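PDB 2WAG: lysozyme, putative from Bacillus anthracis, which probably hydrolyses the glycan strands of bacterial cell-wall peptidoglycan as a family GH25 lysozyme, with retention of anomeric configuration. Local coordinates for residues F76-I90 against E125-Y137. Numbering follows the deposited sequence. Where two conformers were deposited one is given.
Sequences FSFDSKGETQAEQFI and ELSVMIEMLEKHY. With SO4 (sulfate ion), chain G.
G82 and E125 bring together helices 82-92 and 119-137, adjacent on the outside of the TIM-like beta/alpha barrel of this GH25 domain, which follow the parallel strands 69-75 and 103-106. The short segments run roughly parallel, crossing at -34° with axes 7.8 Å apart. Their closest backbone point is the first turn of helix 82-92, where G82 CA lies 3.3 Å from E125 O in a CA-H...O contact. The E125 side chain folds back at chi2 (-54°), and OE1 receives G82 N-H in a nearly straight 2.8 Å hydrogen bond, on the anti side and tilted from the carboxylate plane; G82 follows the N-cap K81, where amides lack an acceptor in a preceding helical turn. M129 CG lies against G82 O and CA, while SD touches Q85 CB and meets the edge of the F76 ring, 3.7 Å from CD1, a Met-aromatic contact. L126 CD1 lies over one face of that ring, and I104 of strand 103-106 also touches F76, L126 and M129. The extended Q85 chain takes NE2 to S77 O and S80 O. Further along, M132 packs CB against A86 CB; its bend at chi3 lays SD against E83 CA and A86 CB and brings CE alongside E87 CG. I90 is a knob among M132, L133, H136 and Y137. The Y137 hydroxyl passes close to I90 CA and bonds to V93 O beyond it. A chi1 of -71° puts I90 CG1 beside the backbone N and turns CG2 onto the H136 face, 3.6 Å from the ring centroid in a CH-pi contact, while water 3 joins H136 NE2 to I90 O.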
loop_
_atom_site.group_PDB
_atom_site.type_symbol
_atom_site.label_atom_id
_atom_site.label_comp_id
_atom_site.label_asym_id
_atom_site.label_seq_id
_atom_site.Cartn_x
_atom_site.Cartn_y
_atom_site.Cartn_z
ATOM N N PHE A 76 17.172 -0.369 1.008
ATOM C CA PHE A 76 18.132 -1.457 1.167
ATOM C C PHE A 76 17.892 -2.626 0.219
ATOM O O PHE A 76 16.741 -3.013 -0.021
ATOM C CB PHE A 76 18.058 -1.932 2.621
ATOM C CG PHE A 76 19.111 -2.937 3.019
ATOM C CD1 PHE A 76 20.441 -2.568 3.176
ATOM C CD2 PHE A 76 18.745 -4.255 3.277
ATOM C CE1 PHE A 76 21.410 -3.538 3.563
ATOM C CE2 PHE A 76 19.682 -5.194 3.695
ATOM C CZ PHE A 76 21.002 -4.839 3.824
ATOM N N SER A 77 18.981 -3.181 -0.305
ATOM C CA SER A 77 18.955 -4.405 -1.083
ATOM C C SER A 77 19.526 -5.555 -0.266
ATOM O O SER A 77 20.552 -5.409 0.405
ATOM C CB SER A 77 19.784 -4.244 -2.348
ATOM O OG SER A 77 19.910 -5.511 -2.976
ATOM N N PHE A 78 18.880 -6.711 -0.331
ATOM C CA PHE A 78 19.400 -7.934 0.275
ATOM C C PHE A 78 20.467 -8.606 -0.580
ATOM O O PHE A 78 21.011 -9.632 -0.175
ATOM C CB PHE A 78 18.241 -8.895 0.545
ATOM C CG PHE A 78 17.251 -8.353 1.530
ATOM C CD1 PHE A 78 17.583 -8.228 2.859
ATOM C CD2 PHE A 78 15.980 -7.953 1.125
ATOM C CE1 PHE A 78 16.680 -7.716 3.798
ATOM C CE2 PHE A 78 15.079 -7.442 2.060
ATOM C CZ PHE A 78 15.423 -7.330 3.385
ATOM N N ASP A 79 20.773 -8.030 -1.744
ATOM C CA ASP A 79 21.607 -8.733 -2.717
ATOM C C ASP A 79 22.899 -8.057 -3.106
ATOM O O ASP A 79 23.558 -8.505 -4.043
ATOM C CB ASP A 79 20.770 -9.082 -3.937
ATOM C CG ASP A 79 19.810 -10.200 -3.625
ATOM O OD1 ASP A 79 20.262 -11.327 -3.351
ATOM O OD2 ASP A 79 18.596 -9.948 -3.570
ATOM N N SER A 80 23.284 -7.000 -2.392
ATOM C CA SER A 80 24.615 -6.426 -2.572
ATOM C C SER A 80 25.198 -5.999 -1.241
ATOM O O SER A 80 24.495 -5.914 -0.225
ATOM C CB SER A 80 24.602 -5.258 -3.544
ATOM O OG SER A 80 23.727 -4.246 -3.105
ATOM N N LYS A 81 26.502 -5.761 -1.229
ATOM C CA LYS A 81 27.176 -5.495 0.041
ATOM C C LYS A 81 26.789 -4.154 0.647
ATOM O O LYS A 81 26.520 -3.191 -0.065
ATOM C CB LYS A 81 28.692 -5.564 -0.140
ATOM C CG LYS A 81 29.223 -6.976 -0.401
ATOM C CD LYS A 81 30.741 -6.985 -0.433
ATOM C CE LYS A 81 31.261 -5.876 -1.338
ATOM N NZ LYS A 81 31.123 -6.157 -2.794
ATOM N N GLY A 82 26.812 -4.109 1.970
ATOM C CA GLY A 82 26.533 -2.864 2.688
ATOM C C GLY A 82 27.501 -1.775 2.281
ATOM O O GLY A 82 27.135 -0.619 2.143
ATOM N N GLU A 83 28.770 -2.134 2.083
ATOM C CA GLU A 83 29.753 -1.114 1.774
ATOM C C GLU A 83 29.428 -0.408 0.463
ATOM O O GLU A 83 29.512 0.802 0.359
ATOM C CB GLU A 83 31.169 -1.727 1.715
ATOM C CG GLU A 83 32.214 -0.704 1.293
ATOM C CD GLU A 83 33.575 -1.312 1.014
ATOM O OE1 GLU A 83 33.657 -2.302 0.247
ATOM O OE2 GLU A 83 34.557 -0.775 1.557
ATOM N N THR A 84 29.044 -1.183 -0.556
ATOM C CA THR A 84 28.706 -0.624 -1.848
ATOM C C THR A 84 27.411 0.201 -1.799
ATOM O O THR A 84 27.292 1.235 -2.433
ATOM C CB THR A 84 28.630 -1.739 -2.901
ATOM O OG1 THR A 84 27.732 -2.767 -2.462
ATOM C CG2 THR A 84 29.977 -2.352 -3.027
ATOM N N GLN A 85 26.450 -0.275 -1.011
ATOM C CA GLN A 85 25.211 0.488 -0.840
ATOM C C GLN A 85 25.468 1.822 -0.131
ATOM O O GLN A 85 24.925 2.837 -0.536
ATOM C CB GLN A 85 24.188 -0.354 -0.094
ATOM C CG GLN A 85 23.719 -1.551 -0.918
ATOM C CD GLN A 85 22.541 -2.230 -0.310
ATOM O OE1 GLN A 85 21.448 -1.661 -0.254
ATOM N NE2 GLN A 85 22.737 -3.451 0.177
ATOM N N ALA A 86 26.317 1.816 0.912
ATOM C CA ALA A 86 26.665 3.064 1.594
ATOM C C ALA A 86 27.378 4.027 0.647
ATOM O O ALA A 86 27.124 5.228 0.644
ATOM C CB ALA A 86 27.556 2.785 2.793
ATOM N N GLU A 87 28.307 3.481 -0.142
ATOM C CA GLU A 87 29.033 4.309 -1.092
ATOM C C GLU A 87 28.092 4.946 -2.103
ATOM O O GLU A 87 28.273 6.101 -2.507
ATOM C CB GLU A 87 30.110 3.477 -1.819
ATOM C CG GLU A 87 31.301 3.112 -0.919
ATOM C CD GLU A 87 32.201 1.996 -1.454
ATOM O OE1 GLU A 87 31.791 1.185 -2.316
ATOM O OE2 GLU A 87 33.348 1.908 -0.964
ATOM N N GLN A 88 27.045 4.219 -2.469
ATOM C CA GLN A 88 26.081 4.767 -3.391
ATOM C C GLN A 88 25.239 5.908 -2.796
ATOM O O GLN A 88 25.056 6.954 -3.416
ATOM C CB GLN A 88 25.247 3.631 -3.936
ATOM C CG GLN A 88 25.826 3.178 -5.261
ATOM C CD GLN A 88 25.630 4.230 -6.349
ATOM O OE1 GLN A 88 26.582 4.861 -6.820
ATOM N NE2 GLN A 88 24.381 4.425 -6.731
ATOM N N PHE A 89 24.748 5.722 -1.574
ATOM C CA PHE A 89 24.032 6.815 -0.928
ATOM C C PHE A 89 24.961 8.034 -0.784
ATOM O O PHE A 89 24.581 9.154 -1.099
ATOM C CB PHE A 89 23.519 6.325 0.420
ATOM C CG PHE A 89 22.679 7.327 1.177
ATOM C CD1 PHE A 89 21.298 7.400 0.967
ATOM C CD2 PHE A 89 23.250 8.175 2.119
ATOM C CE1 PHE A 89 20.517 8.288 1.702
ATOM C CE2 PHE A 89 22.475 9.082 2.844
ATOM C CZ PHE A 89 21.098 9.116 2.649
ATOM N N ILE A 90 26.192 7.801 -0.308
ATOM C CA ILE A 90 27.137 8.885 -0.073
ATOM C C ILE A 90 27.474 9.668 -1.360
ATOM O O ILE A 90 27.574 10.880 -1.317
ATOM C CB ILE A 90 28.402 8.347 0.630
ATOM C CG1 ILE A 90 28.060 7.969 2.077
ATOM C CG2 ILE A 90 29.538 9.393 0.618
ATOM C CD1 ILE A 90 29.142 7.111 2.763
ATOM N N GLU A 125 25.613 -6.733 6.616
ATOM C CA GLU A 125 25.655 -5.708 5.599
ATOM C C GLU A 125 25.051 -4.395 6.096
ATOM O O GLU A 125 25.574 -3.316 5.829
ATOM C CB GLU A 125 24.950 -6.182 4.318
ATOM C CG GLU A 125 25.500 -7.509 3.774
ATOM C CD GLU A 125 27.003 -7.511 3.553
ATOM O OE1 GLU A 125 27.583 -6.447 3.279
ATOM O OE2 GLU A 125 27.584 -8.628 3.618
ATOM N N LEU A 126 23.944 -4.502 6.834
ATOM C CA LEU A 126 23.316 -3.290 7.352
ATOM C C LEU A 126 24.253 -2.593 8.366
ATOM O O LEU A 126 24.324 -1.366 8.422
ATOM C CB LEU A 126 21.968 -3.634 7.984
ATOM C CG LEU A 126 21.054 -2.493 8.411
ATOM C CD1 LEU A 126 20.773 -1.583 7.230
ATOM C CD2 LEU A 126 19.754 -3.132 8.881
ATOM N N SER A 127 24.990 -3.378 9.152
ATOM C CA SER A 127 25.900 -2.765 10.126
ATOM C C SER A 127 27.029 -1.995 9.463
ATOM O O SER A 127 27.432 -0.934 9.943
ATOM C CB SER A 127 26.477 -3.827 11.052
ATOM O OG SER A 127 25.470 -4.422 11.840
ATOM N N VAL A 128 27.548 -2.524 8.349
ATOM C CA VAL A 128 28.537 -1.781 7.589
ATOM C C VAL A 128 27.947 -0.457 7.067
ATOM O O VAL A 128 28.574 0.599 7.151
ATOM C CB VAL A 128 29.105 -2.608 6.425
ATOM C CG1 VAL A 128 29.918 -1.718 5.500
ATOM C CG2 VAL A 128 29.922 -3.789 6.965
ATOM N N MET A 129 26.730 -0.512 6.515
ATOM C CA MET A 129 26.099 0.708 6.019
ATOM C C MET A 129 25.950 1.753 7.120
ATOM O O MET A 129 26.252 2.930 6.912
ATOM C CB MET A 129 24.703 0.416 5.494
ATOM C CG MET A 129 24.655 -0.257 4.182
ATOM S SD MET A 129 23.060 0.004 3.359
ATOM C CE MET A 129 23.093 1.642 3.047
ATOM N N ILE A 130 25.421 1.324 8.264
ATOM C CA ILE A 130 25.215 2.241 9.378
ATOM C C ILE A 130 26.551 2.883 9.781
ATOM O O ILE A 130 26.635 4.108 9.954
ATOM C CB ILE A 130 24.589 1.511 10.552
ATOM C CG1 ILE A 130 23.166 1.066 10.226
ATOM C CG2 ILE A 130 24.618 2.409 11.824
ATOM C CD1 ILE A 130 22.675 -0.053 11.105
ATOM N N GLU A 131 27.598 2.064 9.934
ATOM C CA GLU A 131 28.893 2.595 10.340
ATOM C C GLU A 131 29.379 3.663 9.358
ATOM O O GLU A 131 29.841 4.744 9.742
ATOM C CB GLU A 131 29.912 1.460 10.431
ATOM C CG GLU A 131 31.274 1.961 10.940
ATOM C CD GLU A 131 32.300 0.880 11.007
ATOM O OE1 GLU A 131 32.098 -0.117 11.731
ATOM O OE2 GLU A 131 33.351 1.057 10.364
ATOM N N MET A 132 29.266 3.368 8.070
ATOM C CA MET A 132 29.767 4.296 7.070
ATOM C C MET A 132 28.947 5.580 6.983
ATOM O O MET A 132 29.509 6.678 6.827
ATOM C CB MET A 132 29.843 3.612 5.697
ATOM C CG MET A 132 30.862 2.470 5.688
ATOM S SD MET A 132 30.942 1.609 4.118
ATOM C CE MET A 132 31.524 2.896 3.032
ATOM N N LEU A 133 27.618 5.470 7.071
ATOM C CA LEU A 133 26.780 6.667 7.007
ATOM C C LEU A 133 26.911 7.519 8.260
ATOM O O LEU A 133 26.942 8.745 8.178
ATOM C CB LEU A 133 25.301 6.314 6.806
ATOM C CG LEU A 133 24.870 5.929 5.384
ATOM C CD1 LEU A 133 23.357 5.749 5.293
ATOM C CD2 LEU A 133 25.379 6.825 4.297
ATOM N N GLU A 134 26.973 6.878 9.422
ATOM C CA GLU A 134 27.110 7.660 10.651
ATOM C C GLU A 134 28.428 8.430 10.639
ATOM O O GLU A 134 28.459 9.609 11.011
ATOM C CB GLU A 134 26.948 6.787 11.896
ATOM C CG GLU A 134 26.961 7.625 13.172
ATOM C CD GLU A 134 26.459 6.913 14.409
ATOM O OE1 GLU A 134 26.327 5.678 14.413
ATOM O OE2 GLU A 134 26.188 7.631 15.405
ATOM N N LYS A 135 29.509 7.783 10.193
ATOM C CA LYS A 135 30.804 8.459 10.134
ATOM C C LYS A 135 30.772 9.602 9.125
ATOM O O LYS A 135 31.277 10.691 9.393
ATOM C CB LYS A 135 31.938 7.474 9.783
ATOM C CG LYS A 135 33.288 8.165 9.647
ATOM C CD LYS A 135 34.403 7.204 9.286
ATOM C CE LYS A 135 35.735 7.957 9.179
ATOM N NZ LYS A 135 36.832 7.096 8.643
ATOM N N HIS A 136 30.200 9.357 7.949
ATOM C CA HIS A 136 30.277 10.356 6.920
ATOM C C HIS A 136 29.445 11.601 7.241
ATOM O O HIS A 136 29.894 12.746 7.040
ATOM C CB HIS A 136 29.818 9.758 5.583
ATOM C CG HIS A 136 29.938 10.713 4.444
ATOM N ND1 HIS A 136 31.137 10.952 3.802
ATOM C CD2 HIS A 136 29.019 11.494 3.828
ATOM C CE1 HIS A 136 30.948 11.850 2.851
ATOM N NE2 HIS A 136 29.668 12.180 2.833
ATOM N N TYR A 137 28.212 11.382 7.694
ATOM C CA TYR A 137 27.305 12.522 7.908
ATOM C C TYR A 137 27.387 13.080 9.329
ATOM O O TYR A 137 26.890 14.168 9.590
ATOM C CB TYR A 137 25.854 12.147 7.559
ATOM C CG TYR A 137 25.701 11.851 6.084
ATOM C CD1 TYR A 137 25.618 12.879 5.150
ATOM C CD2 TYR A 137 25.726 10.545 5.624
ATOM C CE1 TYR A 137 25.508 12.610 3.792
ATOM C CE2 TYR A 137 25.622 10.262 4.263
ATOM C CZ TYR A 137 25.520 11.292 3.367
ATOM O OH TYR A 137 25.437 11.020 2.030
HETATM S S SO4 G . 21.414 -4.661 -6.041
HETATM O O1 SO4 G . 19.961 -4.702 -6.014
HETATM O O2 SO4 G . 22.140 -3.402 -6.154
HETATM O O3 SO4 G . 22.052 -5.788 -6.735
HETATM O O4 SO4 G . 21.686 -5.007 -4.626
HETATM O O HOH W 1 29.640 -4.812 3.407
HETATM O O HOH W 2 29.979 -4.258 2.804
HETATM O O HOH W 3 28.157 13.175 0.720
#